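Local coordinates for PTS-dependent dihydroxyacetone kinase operon regulatory protein (Escherichia coli, PDB 4LRZ) that activates transcription of the dhaKLM operon from a sigma-70 promoter and represses its own expression, this chain being its probable sensor region, at residues E66-A69 against P70-C73. Residues are numbered along the deposited sequence; the frame is centred on the assembly and turned at random.
Sequences EYMA and PREC
The guanidinium of Arg71 meets Met68 at its edge, where the methyl CE lies in the plane of the group, 3.2 Å from Arg71 NH1. Over one face sits Cys73, its CB 4.0 Å above the guanidinium plane and displaced toward the rim. Met68 and Arg71 thus illustrate how two long side chains three residues apart can run across one another at a turn: Met68 CG rests 3.8 Å from Arg71 CD, and the thioether continues to the charged end. In Met68 CG stands anti to the backbone N (chi1 -152°), and a bend at chi3 (-138°) swings the methyl to NH1. Met68 SD also lies 4.3 Å from Cys73 SG, an apolar contact. Were Met68 shortened to alanine, the guanidinium would probably lose the methyl at its NH1 edge and Arg71 CD its CG neighbour, opening a gap beside a group that Asp174 still holds. The peptide between Ala69 and Pro70 is cis, consistent with the tight change of direction that lets the two side chains meet. The polar end of Arg71 is held beyond the turn by a salt bridge from NH2 to Asp174. This loop of the GAF domain links helix 51-66 to strand 74-79; Arg71 and Cys73 pack on strand 157-166, the neighbour of 74-79 in the antiparallel sheet, while Met68 touches Ala173 of the second subunit.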
ATOM      1  N   GLU F  66       6.845  21.938  -1.565  1.00 40.49           N
ATOM      2  CA  GLU F  66       7.185  22.485  -0.257  1.00 42.36           C
ATOM      3  C   GLU F  66       8.665  22.300   0.124  1.00 41.69           C
ATOM      4  O   GLU F  66       9.277  23.245   0.553  1.00 41.20           O
ATOM      5  CB  GLU F  66       6.298  21.864   0.832  1.00 42.74           C
ATOM      6  CG  GLU F  66       6.505  22.545   2.202  1.00 48.15           C
ATOM      7  CD  GLU F  66       5.957  21.760   3.396  1.00 49.81           C
ATOM      8  OE1 GLU F  66       6.329  22.120   4.551  1.00 52.59           O
ATOM      9  OE2 GLU F  66       5.155  20.808   3.189  1.00 48.23           O
ATOM     10  N   TYR F  67       9.214  21.091  -0.037  1.00 40.88           N
ATOM     11  CA  TYR F  67      10.615  20.819   0.323  1.00 42.18           C
ATOM     12  C   TYR F  67      11.653  21.188  -0.740  1.00 43.19           C
ATOM     13  O   TYR F  67      12.854  21.025  -0.513  1.00 43.43           O
ATOM     14  CB  TYR F  67      10.802  19.374   0.786  1.00 41.29           C
ATOM     15  CG  TYR F  67      10.095  19.146   2.066  1.00 41.85           C
ATOM     16  CD1 TYR F  67      10.718  19.400   3.289  1.00 43.11           C
ATOM     17  CD2 TYR F  67       8.763  18.756   2.062  1.00 40.53           C
ATOM     18  CE1 TYR F  67      10.042  19.231   4.462  1.00 43.85           C
ATOM     19  CE2 TYR F  67       8.089  18.571   3.222  1.00 42.20           C
ATOM     20  CZ  TYR F  67       8.724  18.809   4.418  1.00 44.33           C
ATOM     21  OH  TYR F  67       7.995  18.621   5.552  1.00 45.94           O
ATOM     22  N   MET F  68      11.165  21.734  -1.852  1.00 44.43           N
ATOM     23  CA  MET F  68      11.970  22.177  -2.965  1.00 46.44           C
ATOM     24  C   MET F  68      12.008  23.698  -3.173  1.00 48.33           C
ATOM     25  O   MET F  68      13.000  24.226  -3.709  1.00 50.50           O
ATOM     26  CB  MET F  68      11.407  21.550  -4.242  1.00 45.55           C
ATOM     27  CG  MET F  68      12.429  21.341  -5.306  1.00 45.20           C
ATOM     28  SD  MET F  68      11.683  20.385  -6.593  1.00 52.33           S
ATOM     29  CE  MET F  68      13.048  19.331  -6.901  1.00 52.62           C
ATOM     30  N   ALA F  69      10.914  24.389  -2.855  1.00 49.24           N
ATOM     31  CA  ALA F  69      10.846  25.851  -3.007  1.00 50.97           C
ATOM     32  C   ALA F  69      11.977  26.504  -2.179  1.00 52.95           C
ATOM     33  O   ALA F  69      12.182  26.099  -1.015  1.00 54.05           O
ATOM     34  CB  ALA F  69       9.464  26.373  -2.544  1.00 51.11           C
ATOM     35  N   PRO F  70      12.705  27.505  -2.737  1.00 53.91           N
ATOM     36  CA  PRO F  70      12.591  28.240  -4.010  1.00 53.63           C
ATOM     37  C   PRO F  70      13.374  27.595  -5.155  1.00 52.92           C
ATOM     38  O   PRO F  70      14.495  27.099  -4.950  1.00 53.72           O
ATOM     39  CB  PRO F  70      13.207  29.607  -3.692  1.00 55.05           C
ATOM     40  CG  PRO F  70      14.131  29.355  -2.446  1.00 56.74           C
ATOM     41  CD  PRO F  70      13.898  27.938  -1.972  1.00 55.06           C
ATOM     42  N   ARG F  71      12.772  27.627  -6.342  1.00 50.50           N
ATOM     43  CA  ARG F  71      13.254  26.925  -7.505  1.00 49.12           C
ATOM     44  C   ARG F  71      12.341  27.304  -8.687  1.00 48.02           C
ATOM     45  O   ARG F  71      11.131  27.396  -8.521  1.00 47.75           O
ATOM     46  CB  ARG F  71      13.212  25.423  -7.240  1.00 47.56           C
ATOM     47  CG  ARG F  71      13.174  24.608  -8.475  1.00 48.47           C
ATOM     48  CD  ARG F  71      13.798  23.227  -8.367  1.00 47.06           C
ATOM     49  NE  ARG F  71      14.414  22.928  -9.671  1.00 47.26           N
ATOM     50  CZ  ARG F  71      14.551  21.727 -10.208  1.00 44.79           C
ATOM     51  NH1 ARG F  71      14.092  20.635  -9.583  1.00 46.01           N
ATOM     52  NH2 ARG F  71      15.151  21.621 -11.375  1.00 42.57           N
ATOM     53  N   GLU F  72      12.909  27.562  -9.858  1.00 47.83           N
ATOM     54  CA  GLU F  72      12.098  27.813 -11.072  1.00 47.43           C
ATOM     55  C   GLU F  72      11.668  26.493 -11.708  1.00 45.80           C
ATOM     56  O   GLU F  72      12.381  25.949 -12.552  1.00 45.00           O
ATOM     57  CB  GLU F  72      12.878  28.652 -12.096  1.00 48.94           C
ATOM     58  CG  GLU F  72      13.060  30.153 -11.742  1.00 52.31           C
ATOM     59  CD  GLU F  72      14.068  30.880 -12.650  1.00 58.01           C
ATOM     60  OE1 GLU F  72      15.155  31.244 -12.138  1.00 61.68           O
ATOM     61  OE2 GLU F  72      13.796  31.097 -13.866  1.00 59.08           O
ATOM     62  N   CYS F  73      10.528  25.953 -11.279  1.00 44.43           N
ATOM     63  CA  CYS F  73      10.058  24.712 -11.837  1.00 44.73           C
ATOM     64  C   CYS F  73       8.562  24.529 -11.625  1.00 42.83           C
ATOM     65  O   CYS F  73       7.943  25.258 -10.878  1.00 44.17           O
ATOM     66  CB  CYS F  73      10.820  23.503 -11.277  1.00 45.55           C
ATOM     67  SG  CYS F  73      10.217  22.951  -9.679  1.00 53.09           S
TER